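Local coordinates for protein N-acetylcysteine deacetylase (Bacillus subtilis, PDB 1YSJ) that probably deacetylates N-acetylcysteine to acetate and cysteine, using two divalent metal ions per subunit, in a pathway that degrades S-(2-succino)cysteine, at residues M37-H42 with D125-A129; I94-I98 with E349-Y354; D97-L101 with F153-E158. The protein carries 1 engineered substitution. All blocks are in the same frame, centred on the assembly; numbering follows the deposited sequence.

Contact 1: M37-H42 with D125-A129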
loop_
_atom_site.group_PDB
_atom_site.type_symbol
_atom_site.label_atom_id
_atom_site.label_comp_id
_atom_site.label_asym_id
_atom_site.label_seq_id
_atom_site.Cartn_x
_atom_site.Cartn_y
_atom_site.Cartn_z
HETATM N N MSE A 37 -31.418 9.839 -33.310
HETATM C CA MSE A 37 -31.107 8.570 -32.644
HETATM C C MSE A 37 -29.867 8.690 -31.763
HETATM O O MSE A 37 -29.866 8.227 -30.624
HETATM C CB MSE A 37 -30.940 7.438 -33.656
HETATM C CG MSE A 37 -32.257 6.960 -34.262
HETATM SE SE MSE A 37 -32.044 5.383 -35.392
HETATM C CE MSE A 37 -30.976 6.157 -36.825
ATOM N N ARG A 38 -28.820 9.319 -32.295
ATOM C CA ARG A 38 -27.601 9.595 -31.537
ATOM C C ARG A 38 -27.909 10.354 -30.247
ATOM O O ARG A 38 -27.401 10.010 -29.179
ATOM C CB ARG A 38 -26.603 10.396 -32.387
ATOM C CG ARG A 38 -25.250 10.660 -31.718
ATOM C CD ARG A 38 -25.226 11.982 -30.951
ATOM N NE ARG A 38 -24.041 12.105 -30.102
ATOM C CZ ARG A 38 -23.392 13.245 -29.866
ATOM N NH1 ARG A 38 -22.323 13.249 -29.081
ATOM N NH2 ARG A 38 -23.797 14.378 -30.424
ATOM N N ARG A 39 -28.741 11.385 -30.361
ATOM C CA ARG A 39 -29.038 12.269 -29.238
ATOM C C ARG A 39 -29.955 11.637 -28.203
ATOM O O ARG A 39 -29.812 11.906 -27.012
ATOM C CB ARG A 39 -29.619 13.581 -29.732
ATOM C CG ARG A 39 -28.630 14.406 -30.504
ATOM C CD ARG A 39 -29.249 15.713 -30.896
ATOM N NE ARG A 39 -28.335 16.502 -31.713
ATOM C CZ ARG A 39 -28.517 17.784 -32.003
ATOM N NH1 ARG A 39 -29.580 18.426 -31.533
ATOM N NH2 ARG A 39 -27.632 18.421 -32.759
ATOM N N ASP A 40 -30.885 10.800 -28.656
ATOM C CA ASP A 40 -31.741 10.041 -27.752
ATOM C C ASP A 40 -30.921 9.112 -26.857
ATOM O O ASP A 40 -31.194 8.995 -25.662
ATOM C CB ASP A 40 -32.787 9.241 -28.531
ATOM C CG ASP A 40 -33.694 8.416 -27.623
ATOM O OD1 ASP A 40 -33.949 8.829 -26.472
ATOM O OD2 ASP A 40 -34.156 7.348 -28.069
ATOM N N LEU A 41 -29.918 8.460 -27.442
ATOM C CA LEU A 41 -29.015 7.592 -26.695
ATOM C C LEU A 41 -28.087 8.373 -25.760
ATOM O O LEU A 41 -27.907 7.992 -24.603
ATOM C CB LEU A 41 -28.198 6.719 -27.648
ATOM C CG LEU A 41 -28.968 5.821 -28.627
ATOM C CD1 LEU A 41 -27.983 5.018 -29.439
ATOM C CD2 LEU A 41 -29.986 4.901 -27.935
ATOM N N HIS A 42 -27.513 9.462 -26.270
ATOM C CA HIS A 42 -26.617 10.339 -25.510
ATOM C C HIS A 42 -27.326 10.942 -24.296
ATOM O O HIS A 42 -26.736 11.094 -23.224
ATOM C CB HIS A 42 -26.091 11.455 -26.423
ATOM C CG HIS A 42 -25.043 12.318 -25.791
ATOM N ND1 HIS A 42 -23.696 12.037 -25.876
ATOM C CD2 HIS A 42 -25.143 13.463 -25.072
ATOM C CE1 HIS A 42 -23.011 12.962 -25.228
ATOM N NE2 HIS A 42 -23.866 13.840 -24.732
ATOM N N ASP A 125 -22.753 6.149 -28.454
ATOM C CA ASP A 125 -24.020 6.604 -29.000
ATOM C C ASP A 125 -23.864 6.883 -30.505
ATOM O O ASP A 125 -24.678 6.423 -31.311
ATOM C CB ASP A 125 -24.540 7.840 -28.239
ATOM C CG ASP A 125 -23.516 8.972 -28.154
ATOM O OD1 ASP A 125 -22.295 8.705 -28.172
ATOM O OD2 ASP A 125 -23.938 10.143 -28.050
ATOM N N PHE A 126 -22.800 7.608 -30.864
ATOM C CA PHE A 126 -22.411 7.828 -32.260
ATOM C C PHE A 126 -22.174 6.534 -33.048
ATOM O O PHE A 126 -22.694 6.389 -34.154
ATOM C CB PHE A 126 -21.189 8.752 -32.348
ATOM C CG PHE A 126 -20.499 8.734 -33.690
ATOM C CD1 PHE A 126 -21.048 9.398 -34.782
ATOM C CD2 PHE A 126 -19.289 8.060 -33.854
ATOM C CE1 PHE A 126 -20.413 9.381 -36.021
ATOM C CE2 PHE A 126 -18.643 8.037 -35.090
ATOM C CZ PHE A 126 -19.207 8.700 -36.176
ATOM N N HIS A 127 -21.392 5.607 -32.491
ATOM C CA HIS A 127 -21.128 4.327 -33.158
ATOM C C HIS A 127 -22.426 3.594 -33.466
ATOM O O HIS A 127 -22.617 3.111 -34.586
ATOM C CB HIS A 127 -20.221 3.411 -32.326
ATOM C CG HIS A 127 -18.884 4.001 -32.007
ATOM N ND1 HIS A 127 -18.157 3.631 -30.896
ATOM C CD2 HIS A 127 -18.148 4.944 -32.641
ATOM C CE1 HIS A 127 -17.028 4.315 -30.864
ATOM N NE2 HIS A 127 -17.001 5.122 -31.909
ATOM N N THR A 128 -23.306 3.530 -32.463
ATOM C CA THR A 128 -24.597 2.855 -32.572
ATOM C C THR A 128 -25.483 3.468 -33.657
ATOM O O THR A 128 -25.935 2.757 -34.557
ATOM C CB THR A 128 -25.333 2.827 -31.201
ATOM O OG1 THR A 128 -24.575 2.031 -30.279
ATOM C CG2 THR A 128 -26.743 2.251 -31.332
ATOM N N ALA A 129 -25.712 4.776 -33.577
ATOM C CA ALA A 129 -26.540 5.480 -34.564
ATOM C C ALA A 129 -26.005 5.344 -35.996
ATOM O O ALA A 129 -26.784 5.139 -36.925
ATOM C CB ALA A 129 -26.705 6.942 -34.187
HETATM O O HOH W 1 -21.072 11.090 -27.491
#

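Contact 2: I94-I98 with E349-Y354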
loop_
_atom_site.group_PDB
_atom_site.type_symbol
_atom_site.label_atom_id
_atom_site.label_comp_id
_atom_site.label_asym_id
_atom_site.label_seq_id
_atom_site.Cartn_x
_atom_site.Cartn_y
_atom_site.Cartn_z
ATOM N N ILE A 94 -20.744 -6.439 -38.825
ATOM C CA ILE A 94 -20.404 -5.052 -38.535
ATOM C C ILE A 94 -20.798 -4.744 -37.086
ATOM O O ILE A 94 -21.936 -4.975 -36.671
ATOM C CB ILE A 94 -21.068 -4.062 -39.523
ATOM C CG1 ILE A 94 -20.582 -4.326 -40.954
ATOM C CG2 ILE A 94 -20.761 -2.617 -39.117
ATOM C CD1 ILE A 94 -21.333 -3.541 -42.029
ATOM N N ARG A 95 -19.847 -4.225 -36.325
ATOM C CA ARG A 95 -20.008 -4.120 -34.890
ATOM C C ARG A 95 -20.052 -2.675 -34.402
ATOM O O ARG A 95 -19.247 -1.842 -34.822
ATOM C CB ARG A 95 -18.892 -4.909 -34.197
ATOM C CG ARG A 95 -18.902 -4.885 -32.672
ATOM C CD ARG A 95 -18.155 -3.669 -32.132
ATOM N NE ARG A 95 -17.572 -3.948 -30.829
ATOM C CZ ARG A 95 -16.598 -3.237 -30.274
ATOM N NH1 ARG A 95 -16.093 -2.181 -30.902
ATOM N NH2 ARG A 95 -16.127 -3.590 -29.087
ATOM N N ALA A 96 -21.004 -2.400 -33.511
ATOM C CA ALA A 96 -21.039 -1.161 -32.728
ATOM C C ALA A 96 -21.171 -1.486 -31.238
ATOM O O ALA A 96 -21.803 -2.475 -30.868
ATOM C CB ALA A 96 -22.194 -0.272 -33.180
ATOM N N ASP A 97 -20.570 -0.657 -30.391
ATOM C CA ASP A 97 -20.700 -0.791 -28.931
ATOM C C ASP A 97 -21.755 0.166 -28.384
ATOM O O ASP A 97 -21.884 1.287 -28.870
ATOM C CB ASP A 97 -19.350 -0.586 -28.228
ATOM C CG ASP A 97 -18.468 0.453 -28.915
ATOM O OD1 ASP A 97 -18.977 1.276 -29.710
ATOM O OD2 ASP A 97 -17.248 0.439 -28.654
ATOM N N ILE A 98 -22.515 -0.274 -27.383
ATOM C CA ILE A 98 -23.704 0.482 -26.948
ATOM C C ILE A 98 -23.684 1.048 -25.512
ATOM O O ILE A 98 -24.626 1.731 -25.109
ATOM C CB ILE A 98 -25.021 -0.332 -27.181
ATOM C CG1 ILE A 98 -25.112 -1.545 -26.236
ATOM C CG2 ILE A 98 -25.137 -0.758 -28.640
ATOM C CD1 ILE A 98 -26.482 -2.231 -26.223
ATOM N N GLU A 349 -9.394 -2.533 -26.755
ATOM C CA GLU A 349 -10.756 -2.643 -27.250
ATOM C C GLU A 349 -11.112 -4.122 -27.325
ATOM O O GLU A 349 -10.317 -4.926 -27.811
ATOM C CB GLU A 349 -10.868 -1.982 -28.626
ATOM C CG GLU A 349 -11.998 -0.950 -28.753
ATOM C CD GLU A 349 -13.377 -1.567 -28.982
ATOM O OE1 GLU A 349 -14.337 -0.800 -29.222
ATOM O OE2 GLU A 349 -13.512 -2.809 -28.926
ATOM N N ASP A 350 -12.296 -4.489 -26.839
ATOM C CA ASP A 350 -12.667 -5.906 -26.822
ATOM C C ASP A 350 -13.060 -6.451 -28.199
ATOM O O ASP A 350 -13.267 -7.654 -28.357
ATOM C CB ASP A 350 -13.666 -6.251 -25.699
ATOM C CG ASP A 350 -15.087 -5.776 -25.963
ATOM O OD1 ASP A 350 -15.346 -4.951 -26.868
ATOM O OD2 ASP A 350 -15.970 -6.252 -25.222
ATOM N N PHE A 351 -13.102 -5.561 -29.192
ATOM C CA PHE A 351 -13.201 -5.951 -30.596
ATOM C C PHE A 351 -12.067 -6.914 -30.971
ATOM O O PHE A 351 -12.232 -7.761 -31.853
ATOM C CB PHE A 351 -13.178 -4.708 -31.500
ATOM C CG PHE A 351 -13.358 -5.010 -32.964
ATOM C CD1 PHE A 351 -14.628 -5.142 -33.508
ATOM C CD2 PHE A 351 -12.251 -5.159 -33.802
ATOM C CE1 PHE A 351 -14.800 -5.423 -34.867
ATOM C CE2 PHE A 351 -12.415 -5.444 -35.166
ATOM C CZ PHE A 351 -13.693 -5.575 -35.693
ATOM N N ALA A 352 -10.929 -6.782 -30.286
ATOM C CA ALA A 352 -9.755 -7.646 -30.490
ATOM C C ALA A 352 -10.055 -9.125 -30.253
ATOM O O ALA A 352 -9.470 -9.994 -30.898
ATOM C CB ALA A 352 -8.614 -7.197 -29.600
ATOM N N LEU A 353 -10.968 -9.395 -29.321
ATOM C CA LEU A 353 -11.419 -10.754 -29.034
ATOM C C LEU A 353 -12.065 -11.420 -30.254
ATOM O O LEU A 353 -11.869 -12.614 -30.485
ATOM C CB LEU A 353 -12.384 -10.765 -27.844
ATOM C CG LEU A 353 -11.805 -10.653 -26.432
ATOM C CD1 LEU A 353 -12.937 -10.602 -25.427
ATOM C CD2 LEU A 353 -10.854 -11.807 -26.102
ATOM N N TYR A 354 -12.820 -10.646 -31.032
ATOM C CA TYR A 354 -13.386 -11.141 -32.287
ATOM C C TYR A 354 -12.294 -11.553 -33.268
ATOM O O TYR A 354 -12.389 -12.600 -33.902
ATOM C CB TYR A 354 -14.277 -10.088 -32.951
ATOM C CG TYR A 354 -15.480 -9.648 -32.149
ATOM C CD1 TYR A 354 -15.702 -8.299 -31.894
ATOM C CD2 TYR A 354 -16.408 -10.574 -31.667
ATOM C CE1 TYR A 354 -16.804 -7.879 -31.175
ATOM C CE2 TYR A 354 -17.522 -10.164 -30.943
ATOM C CZ TYR A 354 -17.711 -8.815 -30.702
ATOM O OH TYR A 354 -18.802 -8.388 -29.985
#

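Contact 3: D97-L101 with F153-E158. With NI (nickel (II) ion), chain D.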
loop_
_atom_site.group_PDB
_atom_site.type_symbol
_atom_site.label_atom_id
_atom_site.label_comp_id
_atom_site.label_asym_id
_atom_site.label_seq_id
_atom_site.Cartn_x
_atom_site.Cartn_y
_atom_site.Cartn_z
ATOM N N ASP A 97 -20.570 -0.657 -30.391
ATOM C CA ASP A 97 -20.700 -0.791 -28.931
ATOM C C ASP A 97 -21.755 0.166 -28.384
ATOM O O ASP A 97 -21.884 1.287 -28.870
ATOM C CB ASP A 97 -19.350 -0.586 -28.228
ATOM C CG ASP A 97 -18.468 0.453 -28.915
ATOM O OD1 ASP A 97 -18.977 1.276 -29.710
ATOM O OD2 ASP A 97 -17.248 0.439 -28.654
ATOM N N ILE A 98 -22.515 -0.274 -27.383
ATOM C CA ILE A 98 -23.704 0.482 -26.948
ATOM C C ILE A 98 -23.684 1.048 -25.512
ATOM O O ILE A 98 -24.626 1.731 -25.109
ATOM C CB ILE A 98 -25.021 -0.332 -27.181
ATOM C CG1 ILE A 98 -25.112 -1.545 -26.236
ATOM C CG2 ILE A 98 -25.137 -0.758 -28.640
ATOM C CD1 ILE A 98 -26.482 -2.231 -26.223
ATOM N N ASP A 99 -22.626 0.763 -24.750
ATOM C CA ASP A 99 -22.560 1.150 -23.329
ATOM C C ASP A 99 -21.894 2.511 -23.061
ATOM O O ASP A 99 -21.010 2.938 -23.797
ATOM C CB ASP A 99 -21.887 0.049 -22.493
ATOM C CG ASP A 99 -20.438 -0.219 -22.904
ATOM O OD1 ASP A 99 -20.072 -0.021 -24.088
ATOM O OD2 ASP A 99 -19.662 -0.655 -22.027
ATOM N N ALA A 100 -22.336 3.175 -21.992
ATOM C CA ALA A 100 -21.789 4.463 -21.565
ATOM C C ALA A 100 -20.874 4.319 -20.337
ATOM O O ALA A 100 -20.462 3.207 -19.988
ATOM C CB ALA A 100 -22.912 5.435 -21.286
ATOM N N LEU A 101 -20.578 5.439 -19.677
ATOM C CA LEU A 101 -19.586 5.472 -18.595
ATOM C C LEU A 101 -20.065 6.157 -17.316
ATOM O O LEU A 101 -20.884 7.073 -17.379
ATOM C CB LEU A 101 -18.298 6.139 -19.084
ATOM C CG LEU A 101 -17.407 5.283 -19.986
ATOM C CD1 LEU A 101 -16.532 6.178 -20.847
ATOM C CD2 LEU A 101 -16.567 4.283 -19.179
ATOM N N PHE A 153 -24.744 -5.170 -32.080
ATOM C CA PHE A 153 -24.805 -4.056 -31.151
ATOM C C PHE A 153 -24.440 -4.599 -29.776
ATOM O O PHE A 153 -25.257 -5.188 -29.076
ATOM C CB PHE A 153 -26.177 -3.365 -31.201
ATOM C CG PHE A 153 -26.489 -2.751 -32.545
ATOM C CD1 PHE A 153 -27.142 -3.490 -33.532
ATOM C CD2 PHE A 153 -26.111 -1.443 -32.832
ATOM C CE1 PHE A 153 -27.423 -2.938 -34.777
ATOM C CE2 PHE A 153 -26.387 -0.875 -34.081
ATOM C CZ PHE A 153 -27.044 -1.625 -35.054
ATOM N N GLN A 154 -23.177 -4.401 -29.423
ATOM C CA GLN A 154 -22.536 -5.116 -28.341
ATOM C C GLN A 154 -22.580 -4.358 -27.015
ATOM O O GLN A 154 -22.191 -3.190 -26.950
ATOM C CB GLN A 154 -21.080 -5.406 -28.731
ATOM C CG GLN A 154 -20.248 -6.034 -27.624
ATOM C CD GLN A 154 -18.775 -5.746 -27.760
ATOM O OE1 GLN A 154 -18.161 -6.046 -28.789
ATOM N NE2 GLN A 154 -18.186 -5.173 -26.711
ATOM N N PRO A 155 -23.015 -5.037 -25.938
ATOM C CA PRO A 155 -22.979 -4.405 -24.619
ATOM C C PRO A 155 -21.576 -4.476 -24.027
ATOM O O PRO A 155 -20.745 -5.233 -24.521
ATOM C CB PRO A 155 -23.922 -5.285 -23.796
ATOM C CG PRO A 155 -23.780 -6.644 -24.405
ATOM C CD PRO A 155 -23.532 -6.421 -25.877
ATOM N N ALA A 156 -21.319 -3.672 -22.996
ATOM C CA ALA A 156 -20.175 -3.880 -22.099
ATOM C C ALA A 156 -18.776 -3.862 -22.746
ATOM O O ALA A 156 -17.915 -4.684 -22.400
ATOM C CB ALA A 156 -20.377 -5.172 -21.286
ATOM N N GLU A 157 -18.549 -2.935 -23.676
ATOM C CA GLU A 157 -17.206 -2.742 -24.229
ATOM C C GLU A 157 -16.283 -2.147 -23.166
ATOM O O GLU A 157 -15.118 -2.535 -23.048
ATOM C CB GLU A 157 -17.244 -1.839 -25.464
ATOM C CG GLU A 157 -15.917 -1.725 -26.231
ATOM C CD GLU A 157 -14.915 -0.758 -25.592
ATOM O OE1 GLU A 157 -15.334 0.275 -25.021
ATOM O OE2 GLU A 157 -13.698 -1.033 -25.671
ATOM N N GLU A 158 -16.820 -1.215 -22.382
ATOM C CA GLU A 158 -16.018 -0.469 -21.418
ATOM C C GLU A 158 -15.418 -1.338 -20.314
ATOM O O GLU A 158 -14.419 -0.961 -19.707
ATOM C CB GLU A 158 -16.814 0.702 -20.830
ATOM C CG GLU A 158 -17.265 1.739 -21.869
ATOM C CD GLU A 158 -16.115 2.548 -22.466
ATOM O OE1 GLU A 158 -14.945 2.397 -22.044
ATOM O OE2 GLU A 158 -16.382 3.356 -23.375
HETATM NI NI NI D . -14.082 3.953 -23.673
HETATM O O HOH W 2 -18.862 4.473 -23.343
HETATM O O HOH W 3 -13.906 2.512 -25.679
HETATM O O HOH W 4 -11.855 3.459 -24.196
#

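Contact 1: M37-H42 with D125-A129
CG of Asp125 stands between its own backbone N and carbonyl carbon (chi1 53°), while CG of Arg38 points opposite its backbone N (chi1 -176°) and the chain then bends, and these turns bring carboxylate and guanidinium together where helices 28-43 and 124-139 pack. The two helical segments run largely against each other, at 142° with axes 8.4 Å apart, forming a buried helix-helix interface in the catalytic domain of this M20 peptidase. Both direct bonds across the interface end on one oxygen. Arg38 NE gives Asp125 OD2 a salt bridge of 2.8 Å, and His42 ND1 donates to Asp125 OD2 at 2.9 Å; both N-H groups come in bent, from opposite faces of the carboxylate plane. The other oxygen is tied by water: water 1 accepts from Arg38 NH1 at 3.0 Å and donates to Asp125 OD1 at 2.8 Å, while Phe126 N adds a weak bond to Asp125 OD1. Held on several sides, the carboxylate is unlikely to rotate. Beyond the segments, Arg38 NH2 pairs with Glu382 and His42 NE2 bonds to Glu105, so the imidazole lies between two acids that may raise its affinity for a proton. Asp125 directly follows the nickel ligand His124, which sets this cluster close to the metal site, the Asp125 side chain about 9 Å from a nickel ion. Away from the charges the interface turns apolar. The methyl of Ala129 leans on the Arg38 backbone, its CB 3.7 Å from Arg38 N, and Leu41 crosses Thr128 at about a right angle, with Leu41 CD1 3.6 Å from Thr128 CG2.

Contact 2: I94-I98 with E349-Y354
Glu349 meets Arg95 head-on. The arginine, rising from strand 91-97, offers its two terminal nitrogens to the two carboxylate oxygens: Arg95 NH1 bonds to Glu349 OE1 at 2.8 Å, the acceptor lying in the guanidinium plane, and Arg95 NH2 bonds to the syn lone pair of Glu349 OE2 at 2.7 Å along a more bent path. A bend at chi2 of Glu349 (-80°) also lets OE2 turn back on its own chain, where Phe351 N donates to Glu349 OE2 at 2.8 Å and caps the start of the short helix. The other oxygen has an awkward neighbour, for Asp97 OD2 lies 3.2 Å from Glu349 OE1 and both are acceptors. Arg95 probably offsets this crowding of negative charge, with one face of its guanidinium under the carboxylate of Asp97, whose other oxygen accepts from His127.

At Asp350 a further acid joins from the edge, OD1 forming a salt bridge of 2.7 Å with Arg95 NH2. Asp350 is itself fixed by Gln154 and by the backbone N of Ala163. Phe351 then covers the guanidinium face opposite Asp97 with its CB, 3.9 Å from Arg95 NH1, and turns the edge of its ring to the arginine's CD. One helical turn on, Tyr354 crosses the arginine chain at about a right angle, its CE1 4.0 Å from Arg95 CG. The Tyr354 hydroxyl and Arg95 NE both bond to Gln154 OE1, so every guanidinium nitrogen is engaged. Such a buried salt-bridge network, reaching from the C-terminal end of a sheet strand to a capped helix start, lies beside the dinuclear nickel site of this M20 peptidase, close to His124 and His182, consistent with a second-shell role.

Contact 3: D97-L101 with F153-E158
Asp99 and Glu158 meet in the loops that leave the C-terminal ends of two neighbouring parallel strands, 91-97 and 148-154, where this M20 fold builds its dinuclear metal site. The last sheet bond between the two segments runs from Ile98 N to Gln154 O, 3.0 Å. Farther on, the Asp99 side chain ties the two loops together. Its CB lies 3.8 Å from Ala156 N, and CG, 3.4 Å from Glu157 N, stands between backbone N and carbonyl carbon (chi1 62°), which points the carboxylate at the turn formed by residues 156-158. At the tip, OD1 takes a weak bond from Glu157 N, whereas OD2 offers its syn lone pair to Glu158 N in a nearly straight bond of 2.9 Å. Ser48 also bonds to OD2 and the nickel ligand His124 to OD1. With an alanine here, Glu158 N and the His124 imidazole would probably both lose their acceptor, leaving the turn that carries a metal ligand less firmly placed. Leu101 crosses the glutamate at about a right angle, its CD2 3.7 Å from Glu158 CD. Water 2 bridges the two loops, donating to Asp99 O and Glu158 OE2, and water 3 donates to Glu157 OE1 while binding the metal. Cys122 and His374 also bind this nickel ion, which Glu158 grips with both oxygens, OE1 and OE2 each 2.4 Å away.

In the fold
All three contacts are buried, but they stand at different depths around the nickel pair. Contact 3 supplies a direct metal ligand from loops at the strand ends; contact 2 lies beside it, nearest the centre of the chain, and contact 1 is farthest out, between two helices. Contacts 2 and 3 start from the same strand end and share Asp97 and Ile98, and their strands, 91-97 and 148-154, are neighbours in the sheet. Helix 124-139 of contact 1 reaches both through His127 and Thr128. Their chemistry differs accordingly: one acid shared by arginine and histidine beside apolar packing, an arginine among three acids, and backbone N-H groups held by an aspartate next to a carboxylate on the metal.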